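Local coordinates for protein tyrocidine synthetase 3 (Brevibacillus brevis, PDB 2JGP) that takes part in nonribosomal synthesis of the antibiotic tyrocidine, this PCP-C bidomain pairing a peptidyl carrier domain with a condensation domain that forms peptide bonds, at residues A[234-242]-A[442-450]; A[302-310]-A[489-500]. All blocks are in the same frame, centred on the assembly; numbering follows the deposited sequence.

Interaction 1. Residues A[234-242]-A[442-450]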
loop_
_atom_site.group_PDB
_atom_site.type_symbol
_atom_site.label_atom_id
_atom_site.label_comp_id
_atom_site.label_asym_id
_atom_site.label_seq_id
_atom_site.Cartn_x
_atom_site.Cartn_y
_atom_site.Cartn_z
ATOM N N LEU A 234 -13.419 -11.279 -1.683
ATOM C CA LEU A 234 -13.710 -12.086 -2.874
ATOM C C LEU A 234 -13.340 -13.556 -2.678
ATOM O O LEU A 234 -14.142 -14.453 -2.970
ATOM C CB LEU A 234 -12.967 -11.535 -4.098
ATOM C CG LEU A 234 -13.141 -12.316 -5.413
ATOM C CD1 LEU A 234 -14.607 -12.552 -5.751
ATOM C CD2 LEU A 234 -12.445 -11.588 -6.552
ATOM N N ALA A 235 -12.116 -13.796 -2.212
ATOM C CA ALA A 235 -11.615 -15.150 -2.004
ATOM C C ALA A 235 -12.485 -15.896 -1.008
ATOM O O ALA A 235 -12.853 -17.045 -1.241
ATOM C CB ALA A 235 -10.161 -15.122 -1.515
ATOM N N GLU A 236 -12.826 -15.231 0.091
ATOM C CA GLU A 236 -13.592 -15.864 1.162
ATOM C C GLU A 236 -15.061 -16.051 0.798
ATOM O O GLU A 236 -15.696 -16.997 1.259
ATOM C CB GLU A 236 -13.448 -15.080 2.464
ATOM C CG GLU A 236 -12.030 -15.113 3.010
ATOM C CD GLU A 236 -11.918 -14.573 4.409
ATOM O OE1 GLU A 236 -12.908 -14.012 4.914
ATOM O OE2 GLU A 236 -10.830 -14.702 5.006
ATOM N N TRP A 237 -15.597 -15.153 -0.028
ATOM C CA TRP A 237 -16.956 -15.308 -0.541
ATOM C C TRP A 237 -17.056 -16.595 -1.369
ATOM O O TRP A 237 -17.980 -17.393 -1.185
ATOM C CB TRP A 237 -17.366 -14.098 -1.388
ATOM C CG TRP A 237 -18.746 -14.243 -1.937
ATOM C CD1 TRP A 237 -19.912 -13.958 -1.298
ATOM C CD2 TRP A 237 -19.107 -14.756 -3.226
ATOM N NE1 TRP A 237 -20.983 -14.254 -2.111
ATOM C CE2 TRP A 237 -20.515 -14.744 -3.301
ATOM C CE3 TRP A 237 -18.376 -15.221 -4.326
ATOM C CZ2 TRP A 237 -21.209 -15.177 -4.432
ATOM C CZ3 TRP A 237 -19.069 -15.650 -5.455
ATOM C CH2 TRP A 237 -20.471 -15.624 -5.496
ATOM N N VAL A 238 -16.093 -16.787 -2.270
ATOM C CA VAL A 238 -16.005 -17.992 -3.100
ATOM C C VAL A 238 -15.907 -19.261 -2.249
ATOM O O VAL A 238 -16.582 -20.259 -2.527
ATOM C CB VAL A 238 -14.780 -17.921 -4.055
ATOM C CG1 VAL A 238 -14.493 -19.277 -4.691
ATOM C CG2 VAL A 238 -15.010 -16.862 -5.126
ATOM N N GLN A 239 -15.066 -19.216 -1.219
ATOM C CA GLN A 239 -14.908 -20.342 -0.294
ATOM C C GLN A 239 -16.194 -20.618 0.491
ATOM O O GLN A 239 -16.631 -21.768 0.588
ATOM C CB GLN A 239 -13.747 -20.084 0.676
ATOM C CG GLN A 239 -12.367 -20.229 0.050
ATOM C CD GLN A 239 -11.256 -19.759 0.972
ATOM O OE1 GLN A 239 -11.080 -18.561 1.188
ATOM N NE2 GLN A 239 -10.497 -20.702 1.519
ATOM N N LEU A 240 -16.792 -19.562 1.043
ATOM C CA LEU A 240 -18.035 -19.686 1.817
ATOM C C LEU A 240 -19.204 -20.203 0.978
ATOM O O LEU A 240 -19.998 -21.014 1.460
ATOM C CB LEU A 240 -18.412 -18.353 2.467
ATOM C CG LEU A 240 -17.526 -17.928 3.643
ATOM C CD1 LEU A 240 -17.758 -16.456 3.982
ATOM C CD2 LEU A 240 -17.749 -18.821 4.862
ATOM N N TYR A 241 -19.302 -19.742 -0.270
ATOM C CA TYR A 241 -20.315 -20.242 -1.204
ATOM C C TYR A 241 -20.180 -21.756 -1.415
ATOM O O TYR A 241 -21.183 -22.457 -1.560
ATOM C CB TYR A 241 -20.221 -19.515 -2.550
ATOM C CG TYR A 241 -21.335 -19.863 -3.524
ATOM C CD1 TYR A 241 -22.470 -19.057 -3.636
ATOM C CD2 TYR A 241 -21.255 -20.997 -4.334
ATOM C CE1 TYR A 241 -23.493 -19.373 -4.528
ATOM C CE2 TYR A 241 -22.270 -21.319 -5.224
ATOM C CZ TYR A 241 -23.387 -20.502 -5.318
ATOM O OH TYR A 241 -24.395 -20.819 -6.204
ATOM N N GLN A 242 -18.941 -22.247 -1.430
ATOM C CA GLN A 242 -18.666 -23.681 -1.555
ATOM C C GLN A 242 -18.854 -24.438 -0.235
ATOM O O GLN A 242 -18.782 -25.667 -0.212
ATOM C CB GLN A 242 -17.236 -23.908 -2.054
ATOM C CG GLN A 242 -16.936 -23.327 -3.434
ATOM C CD GLN A 242 -15.445 -23.317 -3.744
ATOM O OE1 GLN A 242 -14.691 -24.154 -3.246
ATOM N NE2 GLN A 242 -15.017 -22.374 -4.572
ATOM N N MET A 442 -11.112 -17.288 -11.305
ATOM C CA MET A 442 -10.769 -18.171 -10.178
ATOM C C MET A 442 -11.739 -19.348 -10.014
ATOM O O MET A 442 -11.424 -20.318 -9.323
ATOM C CB MET A 442 -10.655 -17.371 -8.874
ATOM C CG MET A 442 -11.957 -16.799 -8.331
ATOM S SD MET A 442 -11.656 -15.663 -6.962
ATOM C CE MET A 442 -10.877 -14.293 -7.815
ATOM N N THR A 443 -12.915 -19.242 -10.634
ATOM C CA THR A 443 -13.853 -20.365 -10.815
ATOM C C THR A 443 -14.577 -20.861 -9.556
ATOM O O THR A 443 -14.093 -20.726 -8.431
ATOM C CB THR A 443 -13.183 -21.591 -11.512
ATOM O OG1 THR A 443 -12.302 -22.261 -10.600
ATOM C CG2 THR A 443 -12.415 -21.161 -12.759
ATOM N N LEU A 444 -15.752 -21.443 -9.795
ATOM C CA LEU A 444 -16.575 -22.091 -8.776
ATOM C C LEU A 444 -16.913 -23.504 -9.262
ATOM O O LEU A 444 -16.653 -23.830 -10.423
ATOM C CB LEU A 444 -17.856 -21.282 -8.547
ATOM C CG LEU A 444 -17.876 -20.372 -7.317
ATOM C CD1 LEU A 444 -16.771 -19.338 -7.398
ATOM C CD2 LEU A 444 -19.235 -19.701 -7.179
ATOM N N PRO A 445 -17.479 -24.354 -8.382
ATOM C CA PRO A 445 -17.858 -25.708 -8.806
ATOM C C PRO A 445 -18.721 -25.762 -10.073
ATOM O O PRO A 445 -18.441 -26.561 -10.969
ATOM C CB PRO A 445 -18.643 -26.256 -7.598
ATOM C CG PRO A 445 -18.897 -25.081 -6.707
ATOM C CD PRO A 445 -17.773 -24.140 -6.954
ATOM N N GLU A 446 -19.748 -24.917 -10.141
ATOM C CA GLU A 446 -20.699 -24.927 -11.256
ATOM C C GLU A 446 -20.688 -23.628 -12.072
ATOM O O GLU A 446 -21.526 -23.452 -12.958
ATOM C CB GLU A 446 -22.115 -25.179 -10.721
ATOM C CG GLU A 446 -22.297 -26.512 -9.988
ATOM C CD GLU A 446 -22.560 -27.690 -10.918
ATOM O OE1 GLU A 446 -22.363 -27.559 -12.144
ATOM O OE2 GLU A 446 -22.969 -28.757 -10.412
ATOM N N CYS A 447 -19.746 -22.729 -11.783
ATOM C CA CYS A 447 -19.710 -21.408 -12.420
ATOM C C CYS A 447 -18.299 -20.960 -12.795
ATOM O O CYS A 447 -17.309 -21.540 -12.348
ATOM C CB CYS A 447 -20.338 -20.362 -11.494
ATOM S SG CYS A 447 -22.106 -20.565 -11.219
ATOM N N THR A 448 -18.233 -19.918 -13.622
ATOM C CA THR A 448 -16.974 -19.285 -14.009
ATOM C C THR A 448 -17.056 -17.778 -13.757
ATOM O O THR A 448 -18.004 -17.120 -14.189
ATOM C CB THR A 448 -16.653 -19.529 -15.494
ATOM O OG1 THR A 448 -17.717 -19.022 -16.309
ATOM C CG2 THR A 448 -16.477 -21.016 -15.766
ATOM N N LEU A 449 -16.055 -17.242 -13.064
ATOM C CA LEU A 449 -16.048 -15.842 -12.648
ATOM C C LEU A 449 -15.107 -15.017 -13.523
ATOM O O LEU A 449 -13.993 -15.445 -13.815
ATOM C CB LEU A 449 -15.607 -15.738 -11.187
ATOM C CG LEU A 449 -16.273 -16.703 -10.200
ATOM C CD1 LEU A 449 -15.739 -16.474 -8.797
ATOM C CD2 LEU A 449 -17.787 -16.560 -10.231
ATOM N N ALA A 450 -15.555 -13.832 -13.931
ATOM C CA ALA A 450 -14.744 -12.951 -14.771
ATOM C C ALA A 450 -15.198 -11.498 -14.640
ATOM O O ALA A 450 -16.270 -11.234 -14.104
ATOM C CB ALA A 450 -14.819 -13.399 -16.223
#
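Val238 on helix 227-241 faces Leu444, their CA atoms 7.0 Å apart, and one turn later Gln242 comes level with Pro445. The partner segment is a loop, 442-446, that leads into strand 447-451. In this condensation domain, of the CoA-dependent acyltransferase clan, that strand is an outermost one of a five-stranded mixed sheet. The helix packs mainly on the loop before it, and on Leu449 of the strand. The contact is largely apolar. Leu444 uses both its branches. CD1 meets Val238 CG1 at 3.5 Å, while CD2 lies 3.7 Å from CD2 of the Tyr241 ring. The Tyr241 and Leu444 side chains cross at about a right angle. The Tyr241 hydroxyl is held elsewhere, by the backbone N of Glu132. Val238 divides its methyls: CG1 sits anti to the backbone N (chi1 167°) and CG2 beside it. CG2 is thereby turned to Leu449 CD1, 3.8 Å away. At the C-terminal end of the helical segment Gln242 lays its CG against Pro445 CD at 3.7 Å. At the other end Leu234 and Met442 reach toward each other tip to tip. The methionine chain bends at chi3 (69°), and its CE methyl presses on Leu234 CD2 at a tight 3.4 Å.

Interaction 2. Residues A[302-310]-A[489-500]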
loop_
_atom_site.group_PDB
_atom_site.type_symbol
_atom_site.label_atom_id
_atom_site.label_comp_id
_atom_site.label_asym_id
_atom_site.label_seq_id
_atom_site.Cartn_x
_atom_site.Cartn_y
_atom_site.Cartn_z
ATOM N N ALA A 302 -10.241 14.088 -14.066
ATOM C CA ALA A 302 -10.417 13.352 -15.307
ATOM C C ALA A 302 -9.107 12.654 -15.654
ATOM O O ALA A 302 -8.036 13.266 -15.624
ATOM C CB ALA A 302 -10.844 14.286 -16.436
ATOM N N GLY A 303 -9.198 11.364 -15.956
ATOM C CA GLY A 303 -8.019 10.560 -16.215
ATOM C C GLY A 303 -8.168 9.675 -17.430
ATOM O O GLY A 303 -9.271 9.477 -17.957
ATOM N N ASP A 304 -7.033 9.174 -17.891
ATOM C CA ASP A 304 -6.988 8.099 -18.869
ATOM C C ASP A 304 -5.764 7.259 -18.572
ATOM O O ASP A 304 -4.977 7.606 -17.700
ATOM C CB ASP A 304 -6.894 8.647 -20.282
ATOM C CG ASP A 304 -7.734 7.850 -21.268
ATOM O OD1 ASP A 304 -7.659 6.589 -21.272
ATOM O OD2 ASP A 304 -8.468 8.505 -22.031
ATOM N N GLN A 305 -5.609 6.161 -19.305
ATOM C CA GLN A 305 -4.513 5.230 -19.068
ATOM C C GLN A 305 -3.904 4.749 -20.374
ATOM O O GLN A 305 -4.581 4.693 -21.398
ATOM C CB GLN A 305 -5.003 4.027 -18.253
ATOM C CG GLN A 305 -3.935 2.951 -18.047
ATOM C CD GLN A 305 -4.335 1.871 -17.059
ATOM O OE1 GLN A 305 -5.224 2.062 -16.223
ATOM N NE2 GLN A 305 -3.660 0.726 -17.139
ATOM N N CYS A 306 -2.618 4.408 -20.323
ATOM C CA CYS A 306 -1.968 3.658 -21.392
ATOM C C CYS A 306 -1.107 2.563 -20.771
ATOM O O CYS A 306 -0.643 2.692 -19.634
ATOM C CB CYS A 306 -1.132 4.572 -22.285
ATOM S SG CYS A 306 0.107 5.525 -21.412
ATOM N N THR A 307 -0.921 1.481 -21.517
ATOM C CA THR A 307 -0.158 0.332 -21.039
ATOM C C THR A 307 0.757 -0.173 -22.146
ATOM O O THR A 307 0.373 -0.178 -23.313
ATOM C CB THR A 307 -1.096 -0.808 -20.591
ATOM O OG1 THR A 307 -2.009 -0.318 -19.598
ATOM C CG2 THR A 307 -0.298 -1.969 -20.008
ATOM N N ILE A 308 1.965 -0.589 -21.771
ATOM C CA ILE A 308 2.927 -1.145 -22.722
ATOM C C ILE A 308 3.731 -2.258 -22.052
ATOM O O ILE A 308 4.047 -2.171 -20.866
ATOM C CB ILE A 308 3.874 -0.048 -23.278
ATOM C CG1 ILE A 308 4.735 -0.600 -24.420
ATOM C CG2 ILE A 308 4.754 0.519 -22.180
ATOM C CD1 ILE A 308 5.351 0.472 -25.291
ATOM N N GLY A 309 4.042 -3.304 -22.817
ATOM C CA GLY A 309 4.842 -4.420 -22.315
ATOM C C GLY A 309 6.325 -4.118 -22.374
ATOM O O GLY A 309 6.803 -3.528 -23.342
ATOM N N ALA A 310 7.056 -4.536 -21.343
ATOM C CA ALA A 310 8.507 -4.325 -21.277
ATOM C C ALA A 310 9.281 -5.365 -22.091
ATOM O O ALA A 310 10.447 -5.154 -22.429
ATOM C CB ALA A 310 8.971 -4.345 -19.832
ATOM N N ARG A 489 -2.314 11.533 -24.914
ATOM C CA ARG A 489 -1.959 10.121 -25.040
ATOM C C ARG A 489 -0.578 9.949 -25.666
ATOM O O ARG A 489 0.202 9.103 -25.228
ATOM C CB ARG A 489 -3.000 9.384 -25.884
ATOM C CG ARG A 489 -2.655 7.928 -26.169
ATOM C CD ARG A 489 -3.854 7.176 -26.710
ATOM N NE ARG A 489 -4.914 7.084 -25.709
ATOM C CZ ARG A 489 -4.922 6.241 -24.677
ATOM N NH1 ARG A 489 -3.925 5.386 -24.489
ATOM N NH2 ARG A 489 -5.944 6.254 -23.826
ATOM N N GLU A 490 -0.288 10.749 -26.691
ATOM C CA GLU A 490 0.993 10.695 -27.396
ATOM C C GLU A 490 2.162 10.917 -26.435
ATOM O O GLU A 490 3.119 10.136 -26.423
ATOM C CB GLU A 490 1.021 11.737 -28.524
ATOM C CG GLU A 490 2.328 11.813 -29.308
ATOM C CD GLU A 490 2.350 12.957 -30.312
ATOM O OE1 GLU A 490 1.269 13.457 -30.697
ATOM O OE2 GLU A 490 3.456 13.358 -30.723
ATOM N N THR A 491 2.068 11.977 -25.633
ATOM C CA THR A 491 3.106 12.320 -24.654
ATOM C C THR A 491 3.345 11.212 -23.632
ATOM O O THR A 491 4.486 10.951 -23.243
ATOM C CB THR A 491 2.754 13.628 -23.904
ATOM O OG1 THR A 491 2.840 14.729 -24.814
ATOM C CG2 THR A 491 3.707 13.870 -22.717
ATOM N N MET A 492 2.269 10.560 -23.203
ATOM C CA MET A 492 2.355 9.528 -22.175
ATOM C C MET A 492 2.848 8.195 -22.735
ATOM O O MET A 492 3.574 7.469 -22.057
ATOM C CB MET A 492 1.007 9.370 -21.470
ATOM C CG MET A 492 0.656 10.561 -20.593
ATOM S SD MET A 492 1.647 10.611 -19.086
ATOM C CE MET A 492 2.945 11.760 -19.533
ATOM N N GLU A 493 2.459 7.872 -23.965
ATOM C CA GLU A 493 3.037 6.708 -24.648
ATOM C C GLU A 493 4.545 6.887 -24.852
ATOM O O GLU A 493 5.304 5.937 -24.700
ATOM C CB GLU A 493 2.319 6.427 -25.972
ATOM C CG GLU A 493 0.913 5.848 -25.778
ATOM C CD GLU A 493 0.143 5.658 -27.075
ATOM O OE1 GLU A 493 0.610 6.119 -28.141
ATOM O OE2 GLU A 493 -0.946 5.048 -27.025
ATOM N N ARG A 494 4.976 8.107 -25.164
ATOM C CA ARG A 494 6.402 8.412 -25.310
ATOM C C ARG A 494 7.132 8.366 -23.963
ATOM O O ARG A 494 8.263 7.880 -23.884
ATOM C CB ARG A 494 6.595 9.784 -25.967
ATOM C CG ARG A 494 8.050 10.146 -26.243
ATOM C CD ARG A 494 8.189 11.499 -26.937
ATOM N NE ARG A 494 7.564 11.499 -28.263
ATOM C CZ ARG A 494 6.413 12.089 -28.585
ATOM N NH1 ARG A 494 5.704 12.770 -27.689
ATOM N NH2 ARG A 494 5.966 11.999 -29.832
ATOM N N PHE A 495 6.476 8.895 -22.929
ATOM C CA PHE A 495 6.944 8.844 -21.540
ATOM C C PHE A 495 7.241 7.406 -21.124
ATOM O O PHE A 495 8.275 7.127 -20.517
ATOM C CB PHE A 495 5.852 9.454 -20.644
ATOM C CG PHE A 495 6.198 9.539 -19.175
ATOM C CD1 PHE A 495 7.055 10.522 -18.701
ATOM C CD2 PHE A 495 5.600 8.678 -18.259
ATOM C CE1 PHE A 495 7.341 10.624 -17.341
ATOM C CE2 PHE A 495 5.875 8.770 -16.899
ATOM C CZ PHE A 495 6.745 9.752 -16.439
ATOM N N SER A 496 6.329 6.499 -21.469
ATOM C CA SER A 496 6.471 5.077 -21.149
ATOM C C SER A 496 7.632 4.417 -21.900
ATOM O O SER A 496 8.401 3.663 -21.306
ATOM C CB SER A 496 5.170 4.336 -21.455
ATOM O OG SER A 496 4.081 4.914 -20.753
ATOM N N ARG A 497 7.748 4.696 -23.200
ATOM C CA ARG A 497 8.867 4.200 -24.007
ATOM C C ARG A 497 10.198 4.687 -23.445
ATOM O O ARG A 497 11.179 3.948 -23.445
ATOM C CB ARG A 497 8.744 4.649 -25.472
ATOM C CG ARG A 497 7.549 4.069 -26.225
ATOM C CD ARG A 497 7.694 4.226 -27.741
ATOM N NE ARG A 497 7.698 5.628 -28.174
ATOM C CZ ARG A 497 6.610 6.374 -28.375
ATOM N NH1 ARG A 497 5.388 5.877 -28.188
ATOM N NH2 ARG A 497 6.744 7.638 -28.767
ATOM N N HIS A 498 10.228 5.936 -22.976
ATOM C CA HIS A 498 11.430 6.496 -22.367
ATOM C C HIS A 498 11.803 5.776 -21.071
ATOM O O HIS A 498 12.987 5.602 -20.780
ATOM C CB HIS A 498 11.285 8.002 -22.131
ATOM C CG HIS A 498 11.387 8.821 -23.383
ATOM N ND1 HIS A 498 11.889 8.318 -24.565
ATOM C CD2 HIS A 498 11.078 10.114 -23.629
ATOM C CE1 HIS A 498 11.863 9.262 -25.490
ATOM N NE2 HIS A 498 11.378 10.363 -24.947
ATOM N N PHE A 499 10.809 5.338 -20.304
ATOM C CA PHE A 499 11.085 4.511 -19.128
ATOM C C PHE A 499 11.798 3.217 -19.541
ATOM O O PHE A 499 12.769 2.797 -18.900
ATOM C CB PHE A 499 9.807 4.173 -18.351
ATOM C CG PHE A 499 10.052 3.278 -17.164
ATOM C CD1 PHE A 499 10.470 3.811 -15.953
ATOM C CD2 PHE A 499 9.898 1.903 -17.269
ATOM C CE1 PHE A 499 10.718 2.987 -14.862
ATOM C CE2 PHE A 499 10.149 1.068 -16.181
ATOM C CZ PHE A 499 10.558 1.616 -14.978
ATOM N N LEU A 500 11.307 2.591 -20.608
ATOM C CA LEU A 500 11.882 1.338 -21.089
ATOM C C LEU A 500 13.282 1.532 -21.658
ATOM O O LEU A 500 14.117 0.643 -21.539
ATOM C CB LEU A 500 10.983 0.686 -22.141
ATOM C CG LEU A 500 9.588 0.276 -21.669
ATOM C CD1 LEU A 500 8.794 -0.300 -22.837
ATOM C CD2 LEU A 500 9.673 -0.713 -20.515
#
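Arg489 and Asp304 carry the charged part of this contact. Arg489 NH2 lies 3.1 Å from Asp304 OD1 in a salt bridge, with the carboxylate and guanidinium planes 89° apart. Glu493 OE2 lies in the guanidinium plane at its edge and makes a long salt bridge with Arg489 NH1, which completes a small ionic network.

Hydrogen bonds come next. The same guanidinium grips the backbone oxygen of Gln305 end-on. NH1 and NH2 each donate to Gln305 O at 3.2 Å, from the same face of its carbonyl plane. Both bonds are bent, with N-H...O angles near 140°. A bend at chi3 turns the arginine tip to the strand. Within the helix, Ser496 OG donates to Met492 O at 2.9 Å, on the opposite face of that carbonyl from Ser496 N.

The axes of the two segments approach to 8.8 Å and run in the same general direction, 34° apart. Strand 303-309 is an outermost strand of a four-stranded mixed sheet in the condensation domain. It pairs with strand 476-483, and helix 489-508 lies along both, with Met492 on Tyr482 and Ser496 on Val480.

Van der Waals contacts fill the rest. Cys306 SG meets Met492 CB at 3.9 Å. Ile308 CG2 rests on Ser496 CB. The two methyls of Leu500 have different partners. CD1 lies 3.8 Å from Gly309 O and a little farther from Ile308 CG2, while CD2 meets Ala310 CB at 3.8 Å.

Condensation domains have two lobes of the acyltransferase type, with the active site between them. Interaction 1 lies in one lobe and interaction 2 in the other. Their centres are about 35 Å apart and their nearest atoms about 17 Å, so they do not touch. Interaction 1 sets a helix on the loop that leads into edge strand 447-451; interaction 2 sets a helix on edge strand 303-309 itself. Helix 227-241 directly follows the HHxxxDG motif of the family, so interaction 1 is probably the more closely tied to the catalytic region. Along the chain the segments alternate. Interaction 1 is largely apolar, whereas interaction 2 adds an ionic end. A dioxane molecule, probably from the crystallisation liquor, lies beside the Leu234 side chain.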